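Local coordinates for malyl-CoA lyase/beta-methylmalyl-CoA lyase (Methylobacterium extorquens, PDB 5UGR), which belongs to the HpcH/HpaI aldolase/citrate lyase family of TIM-barrel enzymes and carries a bound magnesium ion, at residues F135-E140 against K156-M161; P105-P110 against E149-S154; T10-R15 against G221-D226; V38-L43 against M74-G79; L143-V148 against Q210-V215. All blocks are in the same frame, centred on the assembly; numbering follows the deposited sequence.

Contact 1 (F135-E140 against K156-M161). With MG (magnesium ion), chain B.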
# COMPACT_ATOMS: atom_id res chain seq x y z
N PHE A 135 11.68 10.83 -20.43
CA PHE A 135 12.60 10.07 -19.61
C PHE A 135 12.73 8.61 -20.10
O PHE A 135 11.73 7.92 -20.47
CB PHE A 135 12.19 10.02 -18.15
CG PHE A 135 12.23 11.33 -17.40
CD1 PHE A 135 13.01 12.42 -17.80
CD2 PHE A 135 11.58 11.44 -16.20
CE1 PHE A 135 13.09 13.56 -17.04
CE2 PHE A 135 11.68 12.60 -15.42
CZ PHE A 135 12.43 13.68 -15.87
N GLU A 136 13.95 8.11 -19.98
CA GLU A 136 14.23 6.67 -20.03
C GLU A 136 14.88 6.36 -18.68
O GLU A 136 15.65 7.14 -18.14
CB GLU A 136 15.20 6.32 -21.16
CG GLU A 136 15.58 4.85 -21.28
CD GLU A 136 16.53 4.64 -22.51
OE1 GLU A 136 16.13 5.10 -23.62
OE2 GLU A 136 17.64 4.05 -22.29
N VAL A 137 14.55 5.19 -18.11
CA VAL A 137 15.18 4.73 -16.88
C VAL A 137 15.99 3.50 -17.12
O VAL A 137 15.60 2.61 -17.85
CB VAL A 137 14.15 4.52 -15.76
CG1 VAL A 137 13.50 5.81 -15.33
CG2 VAL A 137 13.22 3.47 -16.09
N LEU A 138 17.14 3.45 -16.47
CA LEU A 138 17.96 2.25 -16.43
C LEU A 138 17.60 1.41 -15.23
O LEU A 138 17.64 1.91 -14.06
CB LEU A 138 19.44 2.63 -16.38
CG LEU A 138 20.21 2.45 -17.67
CD1 LEU A 138 21.40 3.38 -17.75
CD2 LEU A 138 20.60 1.01 -17.87
N ILE A 139 17.21 0.16 -15.50
CA ILE A 139 17.01 -0.87 -14.46
C ILE A 139 18.28 -1.70 -14.52
O ILE A 139 18.49 -2.52 -15.45
CB ILE A 139 15.73 -1.67 -14.73
CG1 ILE A 139 14.50 -0.77 -14.84
CG2 ILE A 139 15.56 -2.74 -13.65
CD1 ILE A 139 14.16 -0.01 -13.62
N GLU A 140 19.18 -1.41 -13.58
CA GLU A 140 20.56 -1.92 -13.63
C GLU A 140 21.05 -2.28 -12.24
O GLU A 140 22.25 -2.41 -12.03
CB GLU A 140 21.50 -0.91 -14.30
CG GLU A 140 21.63 0.42 -13.57
CD GLU A 140 22.64 1.38 -14.20
OE1 GLU A 140 23.77 0.89 -14.43
OE2 GLU A 140 22.29 2.55 -14.42
N LYS A 156 4.71 11.02 -15.96
CA LYS A 156 4.11 11.19 -17.28
C LYS A 156 5.15 11.35 -18.39
O LYS A 156 4.84 11.12 -19.57
CB LYS A 156 3.16 12.38 -17.27
CG LYS A 156 1.88 12.09 -16.49
CD LYS A 156 0.86 13.25 -16.61
CE LYS A 156 1.27 14.53 -15.91
NZ LYS A 156 1.47 14.39 -14.42
N ARG A 157 6.39 11.71 -18.00
CA ARG A 157 7.49 11.77 -18.95
C ARG A 157 8.09 10.46 -19.32
O ARG A 157 8.85 10.39 -20.27
CB ARG A 157 8.63 12.66 -18.46
CG ARG A 157 8.27 14.10 -18.12
CD ARG A 157 9.49 14.86 -17.62
NE ARG A 157 9.19 16.20 -17.23
CZ ARG A 157 9.23 17.28 -18.01
NH1 ARG A 157 9.61 17.19 -19.28
NH2 ARG A 157 8.91 18.45 -17.49
N LEU A 158 7.83 9.41 -18.51
CA LEU A 158 8.52 8.16 -18.71
C LEU A 158 8.05 7.48 -19.99
O LEU A 158 6.85 7.32 -20.23
CB LEU A 158 8.32 7.24 -17.50
CG LEU A 158 9.15 5.96 -17.47
CD1 LEU A 158 10.63 6.26 -17.54
CD2 LEU A 158 8.84 5.19 -16.16
N GLU A 159 9.02 7.11 -20.81
CA GLU A 159 8.80 6.46 -22.10
C GLU A 159 9.39 5.08 -22.29
O GLU A 159 8.89 4.33 -23.15
CB GLU A 159 9.37 7.30 -23.26
CG GLU A 159 8.87 8.72 -23.31
CD GLU A 159 9.42 9.49 -24.52
OE1 GLU A 159 9.40 10.76 -24.44
OE2 GLU A 159 9.86 8.83 -25.50
N ALA A 160 10.40 4.70 -21.52
CA ALA A 160 11.22 3.53 -21.87
C ALA A 160 12.03 3.10 -20.66
O ALA A 160 12.36 3.93 -19.80
CB ALA A 160 12.16 3.89 -23.01
N MET A 161 12.38 1.81 -20.63
CA MET A 161 13.30 1.27 -19.63
C MET A 161 14.36 0.47 -20.37
O MET A 161 14.02 -0.30 -21.29
CB MET A 161 12.60 0.35 -18.61
CG MET A 161 11.26 0.83 -18.08
SD MET A 161 10.51 -0.26 -16.81
CE MET A 161 10.57 0.98 -15.54
MG MG B . 25.50 1.65 -15.14
O HOH W 1 24.50 3.31 -15.82
O HOH W 2 25.18 0.72 -16.96
O HOH W 3 25.95 2.72 -13.36
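Two neighbouring parallel strands of the TIM barrel meet here, with F135, V137, L158 and M161 side by side on the face that packs against helices 110-127 and 148-151. The backbones are joined by F135 N to R157 O (2.9 Å), E159 N to F135 O (2.8 Å) and V137 N to A160 O (3.0 Å). F135 pairs with L158 but V137 with M161, so the register slips by one residue around E159, and the buried A160 N is left without a partner. At the start of the pair R157 runs extended past F135 and lays CD over one face of the phenyl ring, 3.8 Å from its centroid and offset toward the rim, a CH-pi contact. Its guanidinium goes on to the carbonyl of I133 and to D117 and E124 of helix 110-127. The L158 side chain runs at about a right angle to that of V137, its CD1 3.7 Å from V137 CG1, and M161, in one of two conformers, lies alongside V137. Past the strand, E140 OE1 binds magnesium at 2.0 Å; D45, D167 and three waters complete the sphere. E140 OE2 instead accepts from one of those waters (2.7 Å) and from K106 N. Backbone bonds and apolar contacts thus join the two segments, while the metal, a metal-bound water and a backbone NH fix the polar end of E140.

Contact 2 (P105-P110 against E149-S154)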
# COMPACT_ATOMS: atom_id res chain seq x y z
N PRO A 105 20.11 6.94 -14.52
CA PRO A 105 20.77 5.69 -14.18
C PRO A 105 20.38 5.14 -12.80
O PRO A 105 19.94 5.91 -11.91
CB PRO A 105 22.27 6.08 -14.21
CG PRO A 105 22.23 7.48 -13.65
CD PRO A 105 21.00 8.10 -14.26
N LYS A 106 20.52 3.81 -12.68
CA LYS A 106 20.49 3.18 -11.36
C LYS A 106 19.20 3.41 -10.61
O LYS A 106 19.15 3.51 -9.40
CB LYS A 106 21.69 3.56 -10.49
CG LYS A 106 23.02 3.40 -11.17
CD LYS A 106 24.19 3.79 -10.32
CE LYS A 106 24.05 5.11 -9.56
NZ LYS A 106 25.37 5.50 -8.91
N VAL A 107 18.09 3.51 -11.35
CA VAL A 107 16.84 3.91 -10.66
C VAL A 107 16.39 2.78 -9.72
O VAL A 107 16.40 1.59 -10.08
CB VAL A 107 15.71 4.23 -11.68
CG1 VAL A 107 14.37 4.52 -11.00
CG2 VAL A 107 16.13 5.43 -12.52
N GLY A 108 16.05 3.16 -8.49
CA GLY A 108 15.71 2.19 -7.45
C GLY A 108 14.26 2.21 -7.03
O GLY A 108 13.71 1.17 -6.74
N VAL A 109 13.67 3.39 -6.97
CA VAL A 109 12.30 3.59 -6.50
C VAL A 109 11.62 4.69 -7.33
O VAL A 109 12.29 5.53 -7.94
CB VAL A 109 12.24 3.95 -5.00
CG1 VAL A 109 12.82 2.86 -4.14
CG2 VAL A 109 12.95 5.27 -4.69
N PRO A 110 10.29 4.71 -7.37
CA PRO A 110 9.58 5.72 -8.16
C PRO A 110 9.96 7.18 -7.82
O PRO A 110 10.02 8.04 -8.71
CB PRO A 110 8.12 5.43 -7.93
CG PRO A 110 8.03 4.21 -7.23
CD PRO A 110 9.37 3.71 -6.82
N GLU A 149 7.88 -2.51 -11.35
CA GLU A 149 6.51 -2.24 -11.69
C GLU A 149 6.06 -0.88 -11.19
O GLU A 149 5.37 -0.14 -11.90
CB GLU A 149 5.59 -3.33 -11.13
CG GLU A 149 5.90 -4.73 -11.64
CD GLU A 149 6.99 -5.49 -10.88
OE1 GLU A 149 7.61 -5.01 -9.80
OE2 GLU A 149 7.21 -6.63 -11.42
N ALA A 150 6.46 -0.53 -9.97
CA ALA A 150 6.21 0.79 -9.43
C ALA A 150 6.94 1.90 -10.16
O ALA A 150 6.38 3.00 -10.40
CB ALA A 150 6.53 0.84 -7.91
N ILE A 151 8.16 1.62 -10.55
CA ILE A 151 8.91 2.64 -11.33
C ILE A 151 8.21 2.93 -12.64
O ILE A 151 8.21 4.06 -13.13
CB ILE A 151 10.38 2.17 -11.54
CG1 ILE A 151 11.14 2.16 -10.19
CG2 ILE A 151 11.11 3.03 -12.56
CD1 ILE A 151 12.41 1.33 -10.20
N ALA A 152 7.56 1.92 -13.23
CA ALA A 152 6.96 2.10 -14.53
C ALA A 152 5.84 3.15 -14.59
O ALA A 152 5.54 3.64 -15.67
CB ALA A 152 6.39 0.76 -15.04
N THR A 153 5.22 3.46 -13.45
CA THR A 153 4.17 4.44 -13.35
C THR A 153 4.57 5.74 -12.65
O THR A 153 3.73 6.49 -12.15
CB THR A 153 2.88 3.87 -12.75
OG1 THR A 153 3.13 3.45 -11.42
CG2 THR A 153 2.33 2.71 -13.62
N SER A 154 5.88 6.03 -12.66
CA SER A 154 6.38 7.11 -11.82
C SER A 154 6.41 8.50 -12.42
O SER A 154 6.69 9.44 -11.66
CB SER A 154 7.80 6.75 -11.38
OG SER A 154 8.70 6.61 -12.46
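I151 reaches across to the loop 105-110 with its CG1-CD1 arm. CD1 comes to rest 3.7 Å from G108 O and 3.8 Å from V107 CG1, while CG1 lies 3.8 Å from V109 C, at the peptide that leads into P110. CG1 stands anti to the carbonyl carbon (chi1 -68°) and the arm continues nearly straight from there, which carries the methyl out to the loop backbone. V107 and I151 lie alongside, heading opposite ways. Further along the loop, the ring of P110 sets CG against A150 CB (3.8 Å) and CB against S154 CB (3.7 Å), so one proline touches residues on both sides of I151. No hydrogen bond passes between the segments; the contact is van der Waals, mostly carbon on carbon with backbone oxygens at its edge.

The next shell sets these surfaces in place. I151 to S154 is a type I turn, and I151 O receives two donors from its far end: S154 N at 3.1 Å and S154 OG at 2.7 Å, the hydroxyl arriving in the carbonyl plane on a lone pair. In the loop, D112 OD2 takes the backbone NH groups of G108 and V109. K106 NZ bridges to D81 and to D304 of a neighbouring subunit.

The loop links strand 101-104 to helix 110-127 and leans on the short helix 148-151, with V137 of strand 134-139 touching both V107 and I151, and V113 of helix 110-127 lying against V107 and S154.

Contact 3 (T10-R15 against G221-D226)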
# COMPACT_ATOMS: atom_id res chain seq x y z
N THR A 10 4.81 8.42 -25.67
CA THR A 10 5.19 9.01 -26.95
C THR A 10 5.84 7.98 -27.84
O THR A 10 6.85 7.40 -27.41
CB THR A 10 6.26 10.12 -26.63
OG1 THR A 10 5.65 11.13 -25.77
CG2 THR A 10 6.66 10.79 -27.87
N PRO A 11 5.33 7.74 -29.08
CA PRO A 11 5.77 6.56 -29.86
C PRO A 11 7.01 6.75 -30.79
O PRO A 11 6.85 6.85 -32.01
CB PRO A 11 4.53 6.22 -30.69
CG PRO A 11 3.84 7.53 -30.90
CD PRO A 11 4.18 8.41 -29.71
N ARG A 12 8.21 6.65 -30.25
CA ARG A 12 9.47 6.86 -31.00
C ARG A 12 9.99 5.56 -31.51
O ARG A 12 9.82 4.50 -30.88
CB ARG A 12 10.53 7.47 -30.11
CG ARG A 12 10.11 8.72 -29.34
CD ARG A 12 11.24 9.37 -28.59
NE ARG A 12 10.78 10.34 -27.60
CZ ARG A 12 10.95 11.66 -27.65
NH1 ARG A 12 11.46 12.30 -28.73
NH2 ARG A 12 10.56 12.35 -26.62
N LEU A 13 10.74 5.65 -32.63
CA LEU A 13 11.49 4.54 -33.18
C LEU A 13 12.77 4.38 -32.35
O LEU A 13 13.47 5.33 -32.08
CB LEU A 13 11.83 4.81 -34.65
CG LEU A 13 12.60 3.72 -35.34
CD1 LEU A 13 11.78 2.47 -35.54
CD2 LEU A 13 13.02 4.20 -36.72
N HIS A 14 13.00 3.17 -31.86
CA HIS A 14 14.02 2.93 -30.85
C HIS A 14 14.66 1.54 -31.02
O HIS A 14 14.78 0.76 -30.08
CB HIS A 14 13.33 3.07 -29.49
CG HIS A 14 14.24 3.24 -28.34
ND1 HIS A 14 13.82 3.85 -27.17
CD2 HIS A 14 15.52 2.90 -28.14
CE1 HIS A 14 14.83 3.90 -26.32
NE2 HIS A 14 15.86 3.30 -26.89
N ARG A 15 15.08 1.22 -32.24
CA ARG A 15 15.72 -0.07 -32.51
C ARG A 15 17.15 -0.18 -31.96
O ARG A 15 17.59 -1.25 -31.51
CB ARG A 15 15.73 -0.34 -34.01
CG ARG A 15 14.38 -0.37 -34.69
CD ARG A 15 14.50 -0.29 -36.18
NE ARG A 15 15.18 0.91 -36.60
CZ ARG A 15 15.69 1.10 -37.82
NH1 ARG A 15 15.58 0.18 -38.77
NH2 ARG A 15 16.31 2.22 -38.10
N GLY A 221 2.79 0.96 -20.80
CA GLY A 221 2.91 1.78 -22.01
C GLY A 221 4.30 2.24 -22.43
O GLY A 221 4.42 3.20 -23.19
N LEU A 222 5.31 1.58 -21.89
CA LEU A 222 6.71 1.95 -22.14
C LEU A 222 7.40 1.04 -23.14
O LEU A 222 7.03 -0.10 -23.33
CB LEU A 222 7.49 1.91 -20.83
CG LEU A 222 6.86 2.57 -19.61
CD1 LEU A 222 7.73 2.41 -18.37
CD2 LEU A 222 6.52 4.02 -19.86
N ARG A 223 8.52 1.54 -23.72
CA ARG A 223 9.39 0.75 -24.60
C ARG A 223 10.37 -0.09 -23.77
O ARG A 223 11.13 0.51 -23.01
CB ARG A 223 10.16 1.67 -25.55
CG ARG A 223 9.33 2.61 -26.39
CD ARG A 223 10.18 3.38 -27.37
NE ARG A 223 11.03 4.40 -26.81
CZ ARG A 223 10.64 5.65 -26.53
NH1 ARG A 223 11.56 6.54 -26.08
NH2 ARG A 223 9.36 6.02 -26.66
N PRO A 224 10.40 -1.43 -23.96
CA PRO A 224 11.42 -2.24 -23.31
C PRO A 224 12.65 -2.35 -24.22
O PRO A 224 12.55 -2.85 -25.36
CB PRO A 224 10.74 -3.60 -23.17
CG PRO A 224 9.55 -3.62 -24.07
CD PRO A 224 9.40 -2.26 -24.68
N ILE A 225 13.80 -1.93 -23.65
CA ILE A 225 15.07 -1.85 -24.39
C ILE A 225 16.10 -2.70 -23.68
O ILE A 225 16.26 -2.63 -22.45
CB ILE A 225 15.58 -0.37 -24.48
CG1 ILE A 225 14.47 0.56 -24.98
CG2 ILE A 225 16.82 -0.33 -25.35
CD1 ILE A 225 13.95 0.28 -26.35
N ASP A 226 16.84 -3.51 -24.47
CA ASP A 226 17.90 -4.34 -23.90
C ASP A 226 19.20 -3.56 -23.90
O ASP A 226 19.45 -2.77 -24.81
CB ASP A 226 18.04 -5.62 -24.75
CG ASP A 226 18.86 -6.71 -24.10
OD1 ASP A 226 18.92 -6.75 -22.84
OD2 ASP A 226 19.52 -7.46 -24.88
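H14 turns its imidazole opposite its own backbone N (chi1 -163°), and R223 kinks at chi3 (-72°), which brings R223 NE to H14 ND1. The hydrogen bond is 2.9 Å long with an N-H...N angle of 151°; NE lies close to the ring plane and ND1 close to the guanidinium plane, so each flat group is met at its edge although the two planes are turned well apart. I225 fills one face of the same ring, its CD1 3.4 Å above the plane and over the centre, a CH-pi contact. The other ring nitrogen, NE2, is hydrogen-bonded to E17, so the imidazole is held at both nitrogens and packed on a face. R12 lays CB over one face of the R223 guanidinium, 4.0 Å from CZ. R12 NE and R223 NH1 are 4.2 Å apart, and both make salt bridges to E159 OE2, which would offset their like charges.

Strand 223-226 runs between 158-163 and 252-255 in the barrel sheet. The segment 10-15 crosses the end where that strand begins, then enters strand 16-21, with helix 305-322 alongside: K317 there binds R12 O and touches R223.

Contact 4 (V38-L43 against M74-G79)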
# COMPACT_ATOMS: atom_id res chain seq x y z
N VAL A 38 18.55 6.29 -31.62
CA VAL A 38 18.62 7.03 -30.37
C VAL A 38 20.10 7.10 -29.99
O VAL A 38 20.81 6.11 -30.13
CB VAL A 38 17.86 6.24 -29.23
CG1 VAL A 38 17.97 6.94 -27.90
CG2 VAL A 38 16.39 6.03 -29.59
N ILE A 39 20.54 8.26 -29.52
CA ILE A 39 21.90 8.40 -29.00
C ILE A 39 21.83 8.97 -27.61
O ILE A 39 21.10 9.94 -27.38
CB ILE A 39 22.78 9.36 -29.89
CG1 ILE A 39 23.01 8.69 -31.25
CG2 ILE A 39 24.13 9.65 -29.18
CD1 ILE A 39 23.81 9.54 -32.24
N PHE A 40 22.57 8.38 -26.67
CA PHE A 40 22.80 9.07 -25.42
C PHE A 40 24.23 9.49 -25.28
O PHE A 40 25.15 8.72 -25.56
CB PHE A 40 22.27 8.32 -24.16
CG PHE A 40 23.07 7.13 -23.69
CD1 PHE A 40 24.20 7.26 -22.92
CD2 PHE A 40 22.55 5.85 -23.87
CE1 PHE A 40 24.84 6.15 -22.41
CE2 PHE A 40 23.17 4.74 -23.36
CZ PHE A 40 24.34 4.90 -22.60
N LEU A 41 24.37 10.77 -24.91
CA LEU A 41 25.64 11.36 -24.59
C LEU A 41 25.90 11.18 -23.10
O LEU A 41 25.09 11.66 -22.26
CB LEU A 41 25.66 12.82 -25.02
CG LEU A 41 25.25 13.10 -26.48
CD1 LEU A 41 25.35 14.60 -26.79
CD2 LEU A 41 26.11 12.26 -27.47
N ASP A 42 26.97 10.46 -22.77
CA ASP A 42 27.13 9.95 -21.42
C ASP A 42 27.96 10.88 -20.53
O ASP A 42 29.06 11.35 -20.91
CB ASP A 42 27.83 8.60 -21.54
CG ASP A 42 27.78 7.76 -20.26
OD1 ASP A 42 26.94 8.07 -19.36
OD2 ASP A 42 28.59 6.79 -20.20
N LEU A 43 27.45 11.12 -19.33
CA LEU A 43 28.19 11.81 -18.26
C LEU A 43 28.55 10.91 -17.12
O LEU A 43 29.24 11.32 -16.20
CB LEU A 43 27.31 12.96 -17.70
CG LEU A 43 26.86 13.99 -18.77
CD1 LEU A 43 25.40 14.38 -18.68
CD2 LEU A 43 27.70 15.18 -18.69
N MET A 74 19.64 12.12 -26.26
CA MET A 74 19.51 11.90 -24.83
C MET A 74 20.84 12.18 -24.12
O MET A 74 21.89 12.11 -24.75
CB MET A 74 19.06 10.44 -24.62
CG MET A 74 18.63 10.02 -23.21
SD MET A 74 17.51 8.59 -23.25
CE MET A 74 18.59 7.33 -23.95
N ILE A 75 20.78 12.43 -22.82
CA ILE A 75 21.97 12.39 -21.98
C ILE A 75 21.76 11.36 -20.87
O ILE A 75 20.63 11.23 -20.35
CB ILE A 75 22.30 13.74 -21.35
CG1 ILE A 75 21.10 14.37 -20.57
CG2 ILE A 75 22.83 14.71 -22.39
CD1 ILE A 75 21.31 15.68 -19.85
N ARG A 76 22.83 10.63 -20.55
CA ARG A 76 22.83 9.78 -19.35
C ARG A 76 23.49 10.62 -18.25
O ARG A 76 24.69 10.90 -18.28
CB ARG A 76 23.48 8.45 -19.50
CG ARG A 76 23.42 7.65 -18.18
CD ARG A 76 23.81 6.20 -18.30
NE ARG A 76 25.19 5.97 -18.75
CZ ARG A 76 25.72 4.77 -18.98
NH1 ARG A 76 24.99 3.68 -18.75
NH2 ARG A 76 26.93 4.61 -19.53
N ILE A 77 22.63 11.14 -17.36
CA ILE A 77 23.08 11.91 -16.22
C ILE A 77 23.76 11.06 -15.17
O ILE A 77 23.66 9.85 -15.19
CB ILE A 77 21.96 12.76 -15.58
CG1 ILE A 77 20.82 11.86 -15.04
CG2 ILE A 77 21.39 13.71 -16.61
CD1 ILE A 77 19.74 12.63 -14.34
N ASN A 78 24.49 11.73 -14.28
CA ASN A 78 25.10 11.02 -13.17
C ASN A 78 24.06 10.49 -12.19
O ASN A 78 22.88 10.92 -12.18
CB ASN A 78 26.17 11.90 -12.52
CG ASN A 78 27.46 11.83 -13.29
OD1 ASN A 78 28.23 10.83 -13.18
ND2 ASN A 78 27.69 12.83 -14.14
N GLY A 79 24.51 9.59 -11.34
CA GLY A 79 23.61 8.97 -10.35
C GLY A 79 23.09 9.96 -9.31
O GLY A 79 23.73 10.97 -8.98
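Strands 38-42 and 74-76 run parallel with a 40° twist, laced together by M74 N to I39 O, L41 N to M74 O (2.8 Å) and R76 N to L41 O, and L43 N continues the ladder to R76 O. D42 and R76 point the same way from this pair and form a side-on salt bridge with two bonds, R76 NE to D42 OD1 and R76 NH2 to D42 OD2, each 2.8 Å and nearly straight. Both oxygens lie in the guanidinium plane, yet the nitrogens come from above the carboxylate plane, since the two groups are turned 51° apart. R76 gets there by leaving anti to its N and folding back at chi3. F40 backs it: CE1 sits over one face of the guanidinium, toward the rim, 3.7 Å from NE, with the planes 57° apart. D42 also accepts the backbone NH groups of E44 (OD1) and A46 (OD2). The R76 side chain comes within about 4 Å of the magnesium and touches its ligand D45, so the pair lies beside the metal site, consistent with a second shell. Beyond the strands, N78 ND2 donates to L43 O at 3.0 Å, a bent bond from above the carbonyl plane; D88 and K52 hold the same amide.

On the other side L43 CD1 approaches I75 CB at 4.1 Å, and L41, L43 and I75 all press on I59 of helix 52-65, the connection of this beta-alpha-beta unit. The strands 16-21 and 101-104 flank the pair in the barrel, and F40 meets W254 of strand 252-255 edge-to-face.

Contact 5 (L143-V148 against Q210-V215)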
# COMPACT_ATOMS: atom_id res chain seq x y z
N LEU A 143 17.84 -3.52 -6.66
CA LEU A 143 16.82 -2.62 -6.09
C LEU A 143 15.83 -2.16 -7.12
O LEU A 143 14.60 -2.21 -6.88
CB LEU A 143 17.45 -1.41 -5.37
CG LEU A 143 16.51 -0.44 -4.60
CD1 LEU A 143 15.77 -1.13 -3.47
CD2 LEU A 143 17.30 0.77 -4.12
N GLY A 144 16.33 -1.67 -8.26
CA GLY A 144 15.42 -1.26 -9.30
C GLY A 144 14.56 -2.41 -9.83
O GLY A 144 13.36 -2.24 -10.08
N MET A 145 15.18 -3.59 -10.00
CA MET A 145 14.41 -4.74 -10.46
C MET A 145 13.30 -5.09 -9.47
O MET A 145 12.20 -5.48 -9.87
CB MET A 145 15.34 -5.92 -10.69
CG MET A 145 14.68 -7.10 -11.34
SD MET A 145 13.99 -6.81 -13.00
CE MET A 145 15.48 -6.53 -13.94
N ALA A 146 13.59 -5.01 -8.18
CA ALA A 146 12.59 -5.30 -7.14
C ALA A 146 11.41 -4.32 -7.08
O ALA A 146 10.35 -4.64 -6.53
CB ALA A 146 13.28 -5.35 -5.80
N ASN A 147 11.58 -3.13 -7.70
CA ASN A 147 10.60 -2.08 -7.71
C ASN A 147 10.17 -1.69 -9.13
O ASN A 147 9.56 -0.64 -9.32
CB ASN A 147 11.13 -0.86 -6.94
CG ASN A 147 11.27 -1.16 -5.47
OD1 ASN A 147 10.27 -1.28 -4.78
ND2 ASN A 147 12.46 -1.29 -5.02
N VAL A 148 10.42 -2.57 -10.11
CA VAL A 148 10.29 -2.14 -11.50
C VAL A 148 8.87 -1.79 -11.89
O VAL A 148 8.65 -0.85 -12.68
CB VAL A 148 10.93 -3.17 -12.45
CG1 VAL A 148 10.23 -4.52 -12.46
CG2 VAL A 148 11.12 -2.60 -13.85
N GLN A 210 14.89 -9.83 -17.80
CA GLN A 210 14.30 -9.30 -19.05
C GLN A 210 12.79 -9.41 -19.09
O GLN A 210 12.10 -8.49 -19.46
CB GLN A 210 14.92 -10.01 -20.26
CG GLN A 210 16.37 -9.54 -20.52
CD GLN A 210 16.97 -10.22 -21.72
OE1 GLN A 210 16.70 -11.38 -22.00
NE2 GLN A 210 17.80 -9.51 -22.45
N ASN A 211 12.26 -10.56 -18.65
CA ASN A 211 10.84 -10.76 -18.67
C ASN A 211 10.16 -9.85 -17.65
O ASN A 211 9.10 -9.30 -17.91
CB ASN A 211 10.44 -12.20 -18.42
CG ASN A 211 10.51 -13.10 -19.69
OD1 ASN A 211 9.52 -13.27 -20.41
ND2 ASN A 211 11.69 -13.64 -19.95
N ARG A 212 10.72 -9.72 -16.45
CA ARG A 212 10.06 -8.85 -15.47
C ARG A 212 10.03 -7.43 -15.92
O ARG A 212 8.99 -6.76 -15.78
CB ARG A 212 10.69 -8.98 -14.09
CG ARG A 212 9.85 -8.29 -13.01
CD ARG A 212 10.41 -8.58 -11.63
NE ARG A 212 9.73 -7.75 -10.66
CZ ARG A 212 10.03 -7.68 -9.39
NH1 ARG A 212 11.06 -8.40 -8.89
NH2 ARG A 212 9.39 -6.79 -8.64
N MET A 213 11.15 -6.95 -16.46
CA MET A 213 11.14 -5.58 -16.99
C MET A 213 10.21 -5.40 -18.17
O MET A 213 9.49 -4.39 -18.23
CB MET A 213 12.57 -5.13 -17.35
CG MET A 213 12.71 -3.63 -17.55
SD MET A 213 14.23 -3.10 -18.32
CE MET A 213 13.78 -3.41 -20.03
N LEU A 214 10.19 -6.39 -19.06
CA LEU A 214 9.27 -6.38 -20.19
C LEU A 214 7.81 -6.23 -19.74
O LEU A 214 7.05 -5.42 -20.29
CB LEU A 214 9.44 -7.65 -21.00
CG LEU A 214 8.40 -7.90 -22.12
CD1 LEU A 214 8.79 -7.17 -23.36
CD2 LEU A 214 8.18 -9.35 -22.33
N VAL A 215 7.41 -7.05 -18.77
CA VAL A 215 6.02 -7.02 -18.29
C VAL A 215 5.70 -5.63 -17.71
O VAL A 215 4.62 -5.06 -18.01
CB VAL A 215 5.74 -8.18 -17.32
CG1 VAL A 215 4.42 -7.93 -16.53
CG2 VAL A 215 5.72 -9.49 -18.08
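M145 meets R212 twice, by its side chain and by its carbonyl. SD lies 4.1 Å from R212 CB as the two side chains run antiparallel past one another. M145 O stands over the centre of the guanidinium face, 3.1 Å from R212 CZ, where the angles to the N-H groups are too poor for a hydrogen bond. One residue on, A146 O takes R212 NH2 at 3.2 Å, a weak bond with an angle of 125°. N147 folds back and gives ND2 to L143 O (3.0 Å), and the same nitrogen is hydrogen-bonded to Y220 OH of a neighbouring subunit. V148 then closes the row: CG1 lies 3.7 Å from R212 NE, and CG2 is 4.2 Å from M213 CG, the two side chains at about a right angle.

R212, modelled in two conformers of which this is one, reaches M145, A146 and V148 because it stays extended to NE from a CG anti to its backbone N (chi1 -169°). Its NH2 also makes a salt bridge to E149. The cation thus rests against carbonyls at the end of helix 142-146, whose partial negative charge would favour it, and the attraction there is probably more electrostatic than directional.

In the fold
Contacts 1, 3 and 4 all reach the eight-stranded parallel barrel; contacts 2 and 5 lie on loops and helices around it. Along the chain, contact 4 closes before contacts 1, 2 and 5 open, these three interleave with one another, and contact 3 spans them all by bringing 10-15 to 221-226. Centres of contacts 1 and 2 are about 8 Å apart and those of 2 and 5 about 9 Å, whereas contacts 4 and 5 lie about 21 Å apart and do not touch. Contact 1 is the hub: it touches the other four and supplies E140 to the magnesium, with R76 of contact 4 close beside it. Contacts 2 and 5 also meet a neighbouring subunit, so that side of the barrel lies at a subunit interface of the six-chain assembly.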